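Local coordinates for protein indole-3-acetic acid-amido synthetase GH3.15 (Arabidopsis thaliana, PDB 6E1Q) that conjugates glutamine, and possibly cysteine, to the auxin precursor indole-3-butyric acid, and glutamine to the herbicide 2,4-DB, using ATP to activate the acyl acid, at residues A[144-149]-A[550-555]; A[148-153]-A[188-193]; A[94-99]-A[157-162]; A[196-201]-A[224-229]. One frame throughout, in Å; residues are numbered along the deposited sequence.

Contact 1 (A[144-149]-A[550-555]); sequences FYFVTR and SSVSQY. With CFA ((2,4-dichlorophenoxy)acetic acid), chain C.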
loop_
_atom_site.group_PDB
_atom_site.type_symbol
_atom_site.label_atom_id
_atom_site.label_comp_id
_atom_site.label_asym_id
_atom_site.label_seq_id
_atom_site.Cartn_x
_atom_site.Cartn_y
_atom_site.Cartn_z
ATOM N N PHE A 144 -5.187 10.144 -6.633
ATOM C CA PHE A 144 -4.129 10.981 -6.095
ATOM C C PHE A 144 -2.840 10.183 -6.187
ATOM O O PHE A 144 -2.587 9.281 -5.395
ATOM C CB PHE A 144 -4.450 11.409 -4.670
ATOM C CG PHE A 144 -5.696 12.241 -4.572
ATOM C CD1 PHE A 144 -5.741 13.498 -5.138
ATOM C CD2 PHE A 144 -6.822 11.755 -3.940
ATOM C CE1 PHE A 144 -6.879 14.273 -5.060
ATOM C CE2 PHE A 144 -7.967 12.521 -3.857
ATOM C CZ PHE A 144 -7.988 13.792 -4.421
ATOM N N TYR A 145 -2.023 10.526 -7.166
ATOM C CA TYR A 145 -0.799 9.791 -7.418
ATOM C C TYR A 145 0.064 10.681 -8.274
ATOM O O TYR A 145 -0.418 11.205 -9.281
ATOM C CB TYR A 145 -1.062 8.476 -8.164
ATOM C CG TYR A 145 0.207 7.660 -8.322
ATOM C CD1 TYR A 145 0.643 6.839 -7.295
ATOM C CD2 TYR A 145 0.985 7.735 -9.477
ATOM C CE1 TYR A 145 1.792 6.097 -7.412
ATOM C CE2 TYR A 145 2.162 6.993 -9.598
ATOM C CZ TYR A 145 2.556 6.180 -8.553
ATOM O OH TYR A 145 3.705 5.420 -8.612
ATOM N N PHE A 146 1.326 10.840 -7.903
ATOM C CA PHE A 146 2.229 11.456 -8.861
ATOM C C PHE A 146 3.646 10.956 -8.614
ATOM O O PHE A 146 3.973 10.468 -7.534
ATOM C CB PHE A 146 2.136 12.990 -8.842
ATOM C CG PHE A 146 2.160 13.605 -7.470
ATOM C CD1 PHE A 146 3.354 13.746 -6.777
ATOM C CD2 PHE A 146 0.992 14.090 -6.896
ATOM C CE1 PHE A 146 3.383 14.342 -5.525
ATOM C CE2 PHE A 146 1.015 14.683 -5.637
ATOM C CZ PHE A 146 2.211 14.807 -4.953
ATOM N N VAL A 147 4.466 11.042 -9.656
ATOM C CA VAL A 147 5.834 10.543 -9.635
ATOM C C VAL A 147 6.794 11.716 -9.793
ATOM O O VAL A 147 6.547 12.629 -10.590
ATOM C CB VAL A 147 6.056 9.479 -10.731
ATOM C CG1 VAL A 147 5.568 9.983 -12.068
ATOM C CG2 VAL A 147 7.520 9.134 -10.831
ATOM N N THR A 148 7.887 11.690 -9.029
ATOM C CA THR A 148 8.829 12.800 -8.973
ATOM C C THR A 148 10.129 12.533 -9.718
ATOM O O THR A 148 10.895 13.479 -9.940
ATOM C CB THR A 148 9.154 13.153 -7.514
ATOM O OG1 THR A 148 9.896 12.086 -6.909
ATOM C CG2 THR A 148 7.869 13.374 -6.740
ATOM N N ARG A 149 10.395 11.284 -10.096
ATOM C CA ARG A 149 11.550 10.944 -10.911
ATOM C C ARG A 149 11.411 9.506 -11.394
ATOM O O ARG A 149 10.625 8.711 -10.857
ATOM C CB ARG A 149 12.874 11.126 -10.148
ATOM C CG ARG A 149 13.047 10.141 -9.023
ATOM C CD ARG A 149 14.415 10.215 -8.339
ATOM N NE ARG A 149 14.605 8.967 -7.602
ATOM C CZ ARG A 149 15.489 8.768 -6.630
ATOM N NH1 ARG A 149 16.306 9.746 -6.247
ATOM N NH2 ARG A 149 15.538 7.578 -6.036
ATOM N N SER A 550 13.478 8.912 -0.933
ATOM C CA SER A 550 12.282 8.085 -0.820
ATOM C C SER A 550 11.228 8.520 -1.829
ATOM O O SER A 550 11.028 9.713 -2.076
ATOM C CB SER A 550 11.687 8.150 0.589
ATOM O OG SER A 550 12.535 7.514 1.509
ATOM N N SER A 551 10.550 7.535 -2.413
ATOM C CA SER A 551 9.458 7.814 -3.336
ATOM C C SER A 551 8.287 8.442 -2.571
ATOM O O SER A 551 7.875 7.943 -1.518
ATOM C CB SER A 551 9.051 6.513 -4.040
ATOM O OG SER A 551 7.699 6.503 -4.453
ATOM N N VAL A 552 7.772 9.562 -3.083
ATOM C CA VAL A 552 6.657 10.241 -2.415
ATOM C C VAL A 552 5.410 9.357 -2.398
ATOM O O VAL A 552 4.741 9.199 -1.366
ATOM C CB VAL A 552 6.363 11.581 -3.107
ATOM C CG1 VAL A 552 5.234 12.296 -2.380
ATOM C CG2 VAL A 552 7.626 12.436 -3.188
ATOM N N SER A 553 5.069 8.772 -3.549
ATOM C CA SER A 553 3.838 8.001 -3.694
ATOM C C SER A 553 3.924 6.643 -3.025
ATOM O O SER A 553 2.897 6.007 -2.790
ATOM C CB SER A 553 3.526 7.810 -5.173
ATOM O OG SER A 553 4.599 7.139 -5.815
ATOM N N GLN A 554 5.127 6.161 -2.755
ATOM C CA GLN A 554 5.282 4.892 -2.075
ATOM C C GLN A 554 5.636 5.079 -0.610
ATOM O O GLN A 554 5.871 4.093 0.088
ATOM C CB GLN A 554 6.336 4.043 -2.792
ATOM C CG GLN A 554 5.857 3.481 -4.141
ATOM C CD GLN A 554 6.997 2.969 -5.036
ATOM O OE1 GLN A 554 7.968 3.678 -5.301
ATOM N NE2 GLN A 554 6.864 1.736 -5.511
ATOM N N TYR A 555 5.663 6.319 -0.120
ATOM C CA TYR A 555 6.093 6.539 1.257
ATOM C C TYR A 555 5.072 5.981 2.242
ATOM O O TYR A 555 3.865 6.217 2.111
ATOM C CB TYR A 555 6.319 8.024 1.541
ATOM C CG TYR A 555 6.750 8.253 2.974
ATOM C CD1 TYR A 555 8.103 8.213 3.326
ATOM C CD2 TYR A 555 5.810 8.474 3.980
ATOM C CE1 TYR A 555 8.508 8.404 4.653
ATOM C CE2 TYR A 555 6.204 8.664 5.301
ATOM C CZ TYR A 555 7.559 8.629 5.631
ATOM O OH TYR A 555 7.965 8.819 6.947
HETATM C C1 CFA C . -8.774 3.531 -8.118
HETATM C C2 CFA C . -8.184 2.124 -8.135
HETATM C "C1'" CFA C . -6.116 2.621 -7.054
HETATM C "C2'" CFA C . -5.243 2.496 -5.982
HETATM C "C3'" CFA C . -4.053 3.181 -5.992
HETATM C "C4'" CFA C . -3.738 3.985 -7.058
HETATM C "C5'" CFA C . -4.586 4.119 -8.131
HETATM CL CL3 CFA C . -5.595 1.472 -4.564
HETATM C "C6'" CFA C . -5.774 3.430 -8.126
HETATM O O1 CFA C . -9.193 4.052 -9.184
HETATM O O2 CFA C . -8.815 4.172 -7.043
HETATM O "O1'" CFA C . -7.329 1.925 -7.044
HETATM CL CL4 CFA C . -2.204 4.854 -7.035
#
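The ring of Tyr145 lies between a bound herbicide and a serine: its CD1 is 3.5 Å from CL4 of (2,4-dichlorophenoxy)acetic acid, and its CE1 is 3.3 Å from CB of Ser553. The contact thus joins a wall of the acyl-acid pocket in the adenylating N-terminal domain of this GH3 synthetase to a loop of the C-terminal domain, 401 residues further on. That loop is a type I beta turn from Val552 to Tyr555, closed by Tyr555 N to Val552 O, and begun by an ST motif in which Ser551 OG accepts from Gln554 N. The same hydroxyl donates to Gln554 OE1, in the carbonyl plane and on a lone pair, so it both accepts and donates within the loop.

A chi1 of -175° swings CG of Tyr145 away from the backbone N and carries the ring past Ser553; its hydroxyl bonds to Thr161 OG1. The main chain takes part too: Ser553 CB is 3.6 Å from Phe146 O. Val552 divides its two methyls: CG1 approaches the Phe146 ring obliquely at CE1, 4.2 Å away, whereas CG2 meets Thr148 CG2 at 3.7 Å, the two side chains crossing at about a right angle.

Contact 2 (A[148-153]-A[188-193]); sequences TRESKT and ITTCAD
Thr148 and Ala192 bring the two backbones together, their CA atoms 4.5 Å apart, and the evidence of direct main-chain contact is a CA-H...O interaction from Thr148 CA to Cys191 O, 3.3 Å long with 150° at the hydrogen. The same carbonyl oxygen is approached by Thr148 CB at 3.7 Å. Thr148 O in turn rests 3.7 Å from Ala192 CA.

Most of the side-chain contact belongs to Thr190. With OG1 at a chi1 of -76°, its CG2 stands trans to the backbone N, which lays the methyl against the main chain of 148-149, 3.2 Å from Thr148 O and 3.6 Å from Arg149 CA. Both segments belong to the N-terminal domain: 148-153 runs into the edge strand 151-152 of a four-stranded mixed sheet, while 188-193 leads into helix 194-207, where Asp193 stands at the N-cap. Val147, just before 148-153, is joined to Cys191 by a backbone hydrogen bond, which keeps the two segments together.

Thr190 OG1 faces the aliphatic part of Glu150, 3.5 Å from CG, as the two side chains cross at a slant; buried here, this hydroxyl has no polar partner in the model. A glycine at Thr190 would probably leave a gap beside Thr148 O and Arg149 CA and deprive Glu150 CG of its neighbour. Beyond CG the Glu150 chain is extended, and OE1 makes a long, weak ion pair with Arg160 NE.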
loop_
_atom_site.group_PDB
_atom_site.type_symbol
_atom_site.label_atom_id
_atom_site.label_comp_id
_atom_site.label_asym_id
_atom_site.label_seq_id
_atom_site.Cartn_x
_atom_site.Cartn_y
_atom_site.Cartn_z
ATOM N N THR A 148 7.887 11.690 -9.029
ATOM C CA THR A 148 8.829 12.800 -8.973
ATOM C C THR A 148 10.129 12.533 -9.718
ATOM O O THR A 148 10.895 13.479 -9.940
ATOM C CB THR A 148 9.154 13.153 -7.514
ATOM O OG1 THR A 148 9.896 12.086 -6.909
ATOM C CG2 THR A 148 7.869 13.374 -6.740
ATOM N N ARG A 149 10.395 11.284 -10.096
ATOM C CA ARG A 149 11.550 10.944 -10.911
ATOM C C ARG A 149 11.411 9.506 -11.394
ATOM O O ARG A 149 10.625 8.711 -10.857
ATOM C CB ARG A 149 12.874 11.126 -10.148
ATOM C CG ARG A 149 13.047 10.141 -9.023
ATOM C CD ARG A 149 14.415 10.215 -8.339
ATOM N NE ARG A 149 14.605 8.967 -7.602
ATOM C CZ ARG A 149 15.489 8.768 -6.630
ATOM N NH1 ARG A 149 16.306 9.746 -6.247
ATOM N NH2 ARG A 149 15.538 7.578 -6.036
ATOM N N GLU A 150 12.193 9.197 -12.423
ATOM C CA GLU A 150 12.314 7.868 -12.996
ATOM C C GLU A 150 13.756 7.726 -13.474
ATOM O O GLU A 150 14.537 8.677 -13.424
ATOM C CB GLU A 150 11.309 7.654 -14.135
ATOM C CG GLU A 150 11.264 8.809 -15.124
ATOM C CD GLU A 150 10.519 8.476 -16.411
ATOM O OE1 GLU A 150 9.649 7.576 -16.385
ATOM O OE2 GLU A 150 10.802 9.122 -17.448
ATOM N N SER A 151 14.115 6.530 -13.933
ATOM C CA SER A 151 15.483 6.304 -14.382
ATOM C C SER A 151 15.472 5.243 -15.475
ATOM O O SER A 151 14.414 4.743 -15.874
ATOM C CB SER A 151 16.378 5.916 -13.198
ATOM O OG SER A 151 15.816 4.838 -12.454
ATOM N N LYS A 152 16.660 4.911 -15.975
ATOM C CA LYS A 152 16.797 3.768 -16.869
ATOM C C LYS A 152 18.095 3.028 -16.572
ATOM O O LYS A 152 19.054 3.604 -16.053
ATOM C CB LYS A 152 16.727 4.150 -18.369
ATOM C CG LYS A 152 17.449 5.388 -18.814
ATOM C CD LYS A 152 17.029 5.719 -20.247
ATOM C CE LYS A 152 18.195 6.225 -21.094
ATOM N NZ LYS A 152 18.525 7.666 -20.875
ATOM N N THR A 153 18.103 1.737 -16.894
ATOM C CA THR A 153 19.278 0.898 -16.692
ATOM C C THR A 153 20.392 1.278 -17.667
ATOM O O THR A 153 20.227 2.112 -18.567
ATOM C CB THR A 153 18.915 -0.576 -16.864
ATOM O OG1 THR A 153 18.748 -0.870 -18.265
ATOM C CG2 THR A 153 17.658 -0.912 -16.101
ATOM N N ILE A 188 2.202 10.062 -14.894
ATOM C CA ILE A 188 3.112 9.462 -15.863
ATOM C C ILE A 188 4.333 10.350 -16.106
ATOM O O ILE A 188 5.473 9.894 -15.994
ATOM C CB ILE A 188 2.379 9.142 -17.187
ATOM C CG1 ILE A 188 1.184 8.214 -16.928
ATOM C CG2 ILE A 188 3.341 8.510 -18.202
ATOM C CD1 ILE A 188 0.156 8.193 -18.056
ATOM N N THR A 189 4.113 11.627 -16.425
ATOM C CA THR A 189 5.216 12.552 -16.658
ATOM C C THR A 189 5.756 13.067 -15.330
ATOM O O THR A 189 5.013 13.620 -14.514
ATOM C CB THR A 189 4.781 13.728 -17.540
ATOM O OG1 THR A 189 4.248 13.235 -18.774
ATOM C CG2 THR A 189 5.978 14.642 -17.845
ATOM N N THR A 190 7.056 12.892 -15.131
ATOM C CA THR A 190 7.725 13.263 -13.894
ATOM C C THR A 190 7.626 14.770 -13.607
ATOM O O THR A 190 7.574 15.603 -14.519
ATOM C CB THR A 190 9.184 12.788 -13.980
ATOM O OG1 THR A 190 9.238 11.369 -13.766
ATOM C CG2 THR A 190 10.106 13.511 -13.017
ATOM N N CYS A 191 7.551 15.104 -12.314
ATOM C CA CYS A 191 7.658 16.488 -11.846
ATOM C C CYS A 191 8.377 16.459 -10.508
ATOM O O CYS A 191 7.843 15.911 -9.539
ATOM C CB CYS A 191 6.288 17.154 -11.708
ATOM S SG CYS A 191 6.317 18.852 -10.970
ATOM N N ALA A 192 9.572 17.055 -10.448
ATOM C CA ALA A 192 10.347 17.030 -9.210
ATOM C C ALA A 192 9.690 17.857 -8.108
ATOM O O ALA A 192 9.837 17.539 -6.921
ATOM C CB ALA A 192 11.772 17.524 -9.468
ATOM N N ASP A 193 8.966 18.913 -8.473
ATOM C CA ASP A 193 8.324 19.780 -7.486
ATOM C C ASP A 193 6.989 19.166 -7.070
ATOM O O ASP A 193 5.984 19.298 -7.774
ATOM C CB ASP A 193 8.136 21.178 -8.059
ATOM C CG ASP A 193 7.909 22.211 -6.986
ATOM O OD1 ASP A 193 7.451 21.821 -5.892
ATOM O OD2 ASP A 193 8.161 23.412 -7.241
#

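Contact 3 (A[94-99]-A[157-162]); sequences LLTSSG and LMVRTM
Leu95 and Met162 cross at a slant, CD1 of the leucine 3.6 Å from SD of the methionine, whose chain bends at chi2 and chi3. The other Leu95 methyl, CD2, lies 3.7 Å from Thr161 O. On the opposite face of the sheet, Leu94 and Leu157 meet at about a right angle, CG to CD1 4.0 Å, and Val159 sits beside them.

Successive residues of a strand alternate between faces; 94-97 and 158-160 are neighbouring parallel strands, their axes 32° apart and Leu94 in register with Val159, Leu95 with Arg160. Leu94 N donates to Met158 O, and Arg160 N to Leu94 O (2.9 Å, 161°), both almost straight onto the carbonyl. Thr96 N reaches Arg160 O at 2.8 Å but from 41° above the carbonyl plane, consistent with the strands diverging where the chain leaves the sheet. A water then bridges Thr96 O and Met162 N, in the first turn of helix 162-172.

The strand leads into Ser97 and Ser98, both ATP-binding. The chemistry implies a division of labour: three main-chain hydrogen bonds and one water hold the segments together, while the side chains that meet on each face are mainly apolar.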
loop_
_atom_site.group_PDB
_atom_site.type_symbol
_atom_site.label_atom_id
_atom_site.label_comp_id
_atom_site.label_asym_id
_atom_site.label_seq_id
_atom_site.Cartn_x
_atom_site.Cartn_y
_atom_site.Cartn_z
ATOM N N LEU A 94 11.523 -2.376 -15.958
ATOM C CA LEU A 94 11.712 -2.815 -14.585
ATOM C C LEU A 94 10.872 -1.967 -13.647
ATOM O O LEU A 94 10.842 -0.743 -13.762
ATOM C CB LEU A 94 13.170 -2.777 -14.134
ATOM C CG LEU A 94 14.172 -3.525 -14.997
ATOM C CD1 LEU A 94 15.590 -3.231 -14.576
ATOM C CD2 LEU A 94 13.852 -5.010 -14.877
ATOM N N LEU A 95 10.215 -2.630 -12.714
ATOM C CA LEU A 95 9.344 -1.967 -11.760
ATOM C C LEU A 95 10.099 -1.696 -10.463
ATOM O O LEU A 95 10.719 -2.607 -9.902
ATOM C CB LEU A 95 8.117 -2.831 -11.486
ATOM C CG LEU A 95 7.154 -3.080 -12.651
ATOM C CD1 LEU A 95 5.970 -3.925 -12.185
ATOM C CD2 LEU A 95 6.647 -1.798 -13.302
ATOM N N THR A 96 10.089 -0.440 -10.011
ATOM C CA THR A 96 10.664 -0.091 -8.721
ATOM C C THR A 96 9.613 -0.317 -7.646
ATOM O O THR A 96 8.596 0.378 -7.616
ATOM C CB THR A 96 11.139 1.353 -8.700
ATOM O OG1 THR A 96 12.041 1.552 -9.782
ATOM C CG2 THR A 96 11.866 1.619 -7.430
ATOM N N SER A 97 9.875 -1.261 -6.764
ATOM C CA SER A 97 8.914 -1.657 -5.751
ATOM C C SER A 97 9.191 -0.917 -4.449
ATOM O O SER A 97 10.305 -0.442 -4.206
ATOM C CB SER A 97 8.977 -3.174 -5.544
ATOM O OG SER A 97 8.543 -3.554 -4.260
ATOM N N SER A 98 8.143 -0.776 -3.643
ATOM C CA SER A 98 8.329 -0.631 -2.209
ATOM C C SER A 98 8.743 -1.982 -1.638
ATOM O O SER A 98 8.443 -3.039 -2.200
ATOM C CB SER A 98 7.048 -0.152 -1.530
ATOM O OG SER A 98 6.188 -1.251 -1.277
ATOM N N GLY A 99 9.432 -1.952 -0.511
ATOM C CA GLY A 99 10.054 -3.179 -0.063
ATOM C C GLY A 99 11.388 -3.321 -0.764
ATOM O O GLY A 99 11.470 -3.172 -1.987
ATOM N N LEU A 157 16.760 0.082 -20.443
ATOM C CA LEU A 157 15.439 -0.317 -19.977
ATOM C C LEU A 157 14.870 0.746 -19.049
ATOM O O LEU A 157 15.560 1.200 -18.135
ATOM C CB LEU A 157 15.529 -1.647 -19.223
ATOM C CG LEU A 157 14.880 -2.890 -19.819
ATOM C CD1 LEU A 157 15.033 -4.082 -18.855
ATOM C CD2 LEU A 157 13.434 -2.628 -20.160
ATOM N N MET A 158 13.603 1.113 -19.250
ATOM C CA MET A 158 12.979 2.085 -18.364
ATOM C C MET A 158 12.685 1.449 -17.011
ATOM O O MET A 158 12.413 0.253 -16.897
ATOM C CB MET A 158 11.682 2.645 -18.958
ATOM C CG MET A 158 11.859 3.700 -20.057
ATOM S SD MET A 158 12.985 5.085 -19.682
ATOM C CE MET A 158 12.032 5.985 -18.449
ATOM N N VAL A 159 12.743 2.274 -15.980
ATOM C CA VAL A 159 12.494 1.866 -14.608
ATOM C C VAL A 159 11.331 2.702 -14.081
ATOM O O VAL A 159 11.440 3.925 -13.997
ATOM C CB VAL A 159 13.747 2.065 -13.747
ATOM C CG1 VAL A 159 13.468 1.630 -12.397
ATOM C CG2 VAL A 159 14.906 1.261 -14.306
ATOM N N ARG A 160 10.233 2.055 -13.714
ATOM C CA ARG A 160 9.018 2.788 -13.359
ATOM C C ARG A 160 8.287 2.061 -12.250
ATOM O O ARG A 160 8.578 0.902 -11.949
ATOM C CB ARG A 160 8.054 2.932 -14.544
ATOM C CG ARG A 160 8.551 3.793 -15.670
ATOM C CD ARG A 160 7.515 3.852 -16.766
ATOM N NE ARG A 160 7.919 4.801 -17.788
ATOM C CZ ARG A 160 8.121 4.467 -19.054
ATOM N NH1 ARG A 160 7.942 3.209 -19.439
ATOM N NH2 ARG A 160 8.498 5.388 -19.930
ATOM N N THR A 161 7.300 2.749 -11.665
ATOM C CA THR A 161 6.399 2.100 -10.718
ATOM C C THR A 161 5.346 1.307 -11.472
ATOM O O THR A 161 5.092 1.531 -12.662
ATOM C CB THR A 161 5.715 3.113 -9.796
ATOM O OG1 THR A 161 4.928 4.031 -10.571
ATOM C CG2 THR A 161 6.769 3.904 -9.001
ATOM N N MET A 162 4.741 0.353 -10.763
ATOM C CA MET A 162 3.665 -0.431 -11.362
ATOM C C MET A 162 2.457 0.442 -11.687
ATOM O O MET A 162 1.832 0.285 -12.750
ATOM C CB MET A 162 3.268 -1.570 -10.427
ATOM C CG MET A 162 2.000 -2.256 -10.852
ATOM S SD MET A 162 2.386 -3.383 -12.196
ATOM C CE MET A 162 1.252 -2.835 -13.464
HETATM O O HOH W 1 6.080 -0.462 -8.377
#

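Contact 4 (A[196-201]-A[224-229]); sequences QSMYCQ and LKVIKF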
loop_
_atom_site.group_PDB
_atom_site.type_symbol
_atom_site.label_atom_id
_atom_site.label_comp_id
_atom_site.label_asym_id
_atom_site.label_seq_id
_atom_site.Cartn_x
_atom_site.Cartn_y
_atom_site.Cartn_z
ATOM N N GLN A 196 4.052 21.720 -6.784
ATOM C CA GLN A 196 3.326 22.036 -8.011
ATOM C C GLN A 196 2.433 20.884 -8.437
ATOM O O GLN A 196 1.294 21.095 -8.880
ATOM C CB GLN A 196 4.293 22.371 -9.143
ATOM C CG GLN A 196 5.134 23.595 -8.885
ATOM C CD GLN A 196 5.921 24.000 -10.104
ATOM O OE1 GLN A 196 5.363 24.198 -11.191
ATOM N NE2 GLN A 196 7.229 24.116 -9.937
ATOM N N SER A 197 2.936 19.654 -8.318
ATOM C CA SER A 197 2.160 18.518 -8.795
ATOM C C SER A 197 0.916 18.302 -7.933
ATOM O O SER A 197 -0.186 18.107 -8.464
ATOM C CB SER A 197 3.036 17.261 -8.831
ATOM O OG SER A 197 3.468 16.929 -7.521
ATOM N N MET A 198 1.063 18.338 -6.602
ATOM C CA MET A 198 -0.117 18.201 -5.743
ATOM C C MET A 198 -1.110 19.342 -5.988
ATOM O O MET A 198 -2.334 19.136 -5.981
ATOM C CB MET A 198 0.305 18.164 -4.274
ATOM C CG MET A 198 -0.875 18.181 -3.298
ATOM S SD MET A 198 -1.797 16.611 -3.352
ATOM C CE MET A 198 -0.746 15.605 -2.283
ATOM N N TYR A 199 -0.595 20.552 -6.223
ATOM C CA TYR A 199 -1.473 21.697 -6.449
ATOM C C TYR A 199 -2.302 21.511 -7.721
ATOM O O TYR A 199 -3.524 21.700 -7.715
ATOM C CB TYR A 199 -0.642 22.992 -6.495
ATOM C CG TYR A 199 -1.477 24.272 -6.607
ATOM C CD1 TYR A 199 -1.950 24.709 -7.835
ATOM C CD2 TYR A 199 -1.802 25.023 -5.473
ATOM C CE1 TYR A 199 -2.716 25.877 -7.943
ATOM C CE2 TYR A 199 -2.568 26.185 -5.569
ATOM C CZ TYR A 199 -3.022 26.604 -6.809
ATOM O OH TYR A 199 -3.780 27.753 -6.927
ATOM N N CYS A 200 -1.660 21.114 -8.822
ATOM C CA CYS A 200 -2.395 21.007 -10.084
ATOM C C CYS A 200 -3.398 19.866 -10.048
ATOM O O CYS A 200 -4.507 19.982 -10.587
ATOM C CB CYS A 200 -1.423 20.820 -11.246
ATOM S SG CYS A 200 -0.367 22.276 -11.503
ATOM N N GLN A 201 -3.009 18.749 -9.436
ATOM C CA GLN A 201 -3.894 17.596 -9.335
ATOM C C GLN A 201 -5.135 17.911 -8.500
ATOM O O GLN A 201 -6.243 17.479 -8.834
ATOM C CB GLN A 201 -3.079 16.434 -8.761
ATOM C CG GLN A 201 -3.748 15.506 -7.801
ATOM C CD GLN A 201 -2.985 14.186 -7.712
ATOM O OE1 GLN A 201 -3.015 13.376 -8.635
ATOM N NE2 GLN A 201 -2.253 13.996 -6.616
ATOM N N LEU A 224 -4.212 11.544 3.731
ATOM C CA LEU A 224 -3.926 12.547 4.753
ATOM C C LEU A 224 -2.990 13.621 4.230
ATOM O O LEU A 224 -3.103 14.790 4.608
ATOM C CB LEU A 224 -3.316 11.884 5.986
ATOM C CG LEU A 224 -4.032 10.607 6.376
ATOM C CD1 LEU A 224 -3.328 9.933 7.561
ATOM C CD2 LEU A 224 -5.484 10.919 6.669
ATOM N N LYS A 225 -2.034 13.234 3.384
ATOM C CA LYS A 225 -1.153 14.205 2.753
ATOM C C LYS A 225 -1.930 15.113 1.794
ATOM O O LYS A 225 -1.681 16.316 1.734
ATOM C CB LYS A 225 -0.026 13.449 2.045
ATOM C CG LYS A 225 1.046 14.298 1.443
ATOM C CD LYS A 225 1.876 14.973 2.503
ATOM C CE LYS A 225 2.998 15.790 1.896
ATOM N NZ LYS A 225 3.780 16.533 2.938
ATOM N N VAL A 226 -2.907 14.563 1.077
ATOM C CA VAL A 226 -3.760 15.374 0.217
ATOM C C VAL A 226 -4.573 16.362 1.046
ATOM O O VAL A 226 -4.679 17.546 0.710
ATOM C CB VAL A 226 -4.673 14.460 -0.626
ATOM C CG1 VAL A 226 -5.687 15.287 -1.375
ATOM C CG2 VAL A 226 -3.836 13.653 -1.637
ATOM N N ILE A 227 -5.144 15.894 2.151
ATOM C CA ILE A 227 -5.979 16.751 2.984
ATOM C C ILE A 227 -5.142 17.847 3.635
ATOM O O ILE A 227 -5.569 19.006 3.731
ATOM C CB ILE A 227 -6.707 15.886 4.028
ATOM C CG1 ILE A 227 -7.719 14.985 3.330
ATOM C CG2 ILE A 227 -7.352 16.764 5.112
ATOM C CD1 ILE A 227 -8.466 14.074 4.247
ATOM N N LYS A 228 -3.935 17.500 4.087
ATOM C CA LYS A 228 -3.049 18.507 4.649
ATOM C C LYS A 228 -2.757 19.610 3.632
ATOM O O LYS A 228 -2.789 20.798 3.973
ATOM C CB LYS A 228 -1.754 17.858 5.133
ATOM C CG LYS A 228 -0.922 18.753 6.059
ATOM C CD LYS A 228 0.351 19.281 5.383
ATOM C CE LYS A 228 1.310 19.928 6.391
ATOM N NZ LYS A 228 1.046 21.381 6.636
ATOM N N PHE A 229 -2.474 19.240 2.379
ATOM C CA PHE A 229 -2.263 20.253 1.349
ATOM C C PHE A 229 -3.509 21.122 1.164
ATOM O O PHE A 229 -3.412 22.351 1.046
ATOM C CB PHE A 229 -1.860 19.578 0.036
ATOM C CG PHE A 229 -1.235 20.510 -0.953
ATOM C CD1 PHE A 229 -2.025 21.234 -1.835
ATOM C CD2 PHE A 229 0.142 20.674 -0.998
ATOM C CE1 PHE A 229 -1.464 22.097 -2.752
ATOM C CE2 PHE A 229 0.724 21.547 -1.918
ATOM C CZ PHE A 229 -0.082 22.254 -2.798
#
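Apolar contacts supply nearly everything here, and Met198 carries most of them. Its CE lies 3.7 Å from Val226 CG2 and also approaches the CG of Lys225. The methionine leaves its helix with chi1 at 173°, and the chain then bends at chi2 and chi3, which brings CE against Val226.

The aromatic contacts centre on Phe229. Met198 CG stands over one face of its ring, 3.5 Å from the centroid and 19° off the normal, offset toward the rim: a CH-pi contact. The sulfur is farther out and oblique, SD to the centroid 5.1 Å, yet still a Met-aromatic contact. The Tyr199 and Phe229 side chains cross at about a right angle, CB of Tyr199 3.8 Å from Phe229 CZ and its CA 3.7 Å from CE1. An alanine in place of Phe229 removes the ring over which Met198 CG sits, which would probably leave a gap between Met198 and Tyr199 CB.

Among the polar groups, Tyr199 OH bonds to Asn240 OD1 further along helix 220-243. A covalent link lies nearby: Cys200, turned away from the contact, forms a disulfide with Cys255.

The pair is a near-perpendicular helix packing, the segments' axes 10.8 Å apart and crossing at -83°, with Met198 and Val226 the closest CA pair. Both helices belong to the N-terminal domain, with strand 212-217 between them in sequence; Lys225 also touches Met542 and Asn543 of helix 537-547 in the C-terminal domain, and Gln201 packs on Phe146 in the loop after strand 140-143.

In the fold
Contact 4 is the buried member, two helices packed through methionine and aromatic side chains; contact 2 lies at the surface and relies on methyl and CA-H contacts with backbone carbonyls. Contacts 1 and 3 are partly buried and closest to function, contact 1 at the herbicide pocket and contact 3 at the strand that leads into ATP-binding serines, the latter alone having direct backbone hydrogen bonds between its segments. The run 144-153 joins contacts 1 and 2, which share Thr148 and Arg149, and strand 151-152 then pairs with strand 158-160 of contact 3. Gln554 to Thr96 ties contact 1 to contact 3, while contacts 3 and 4 do not touch.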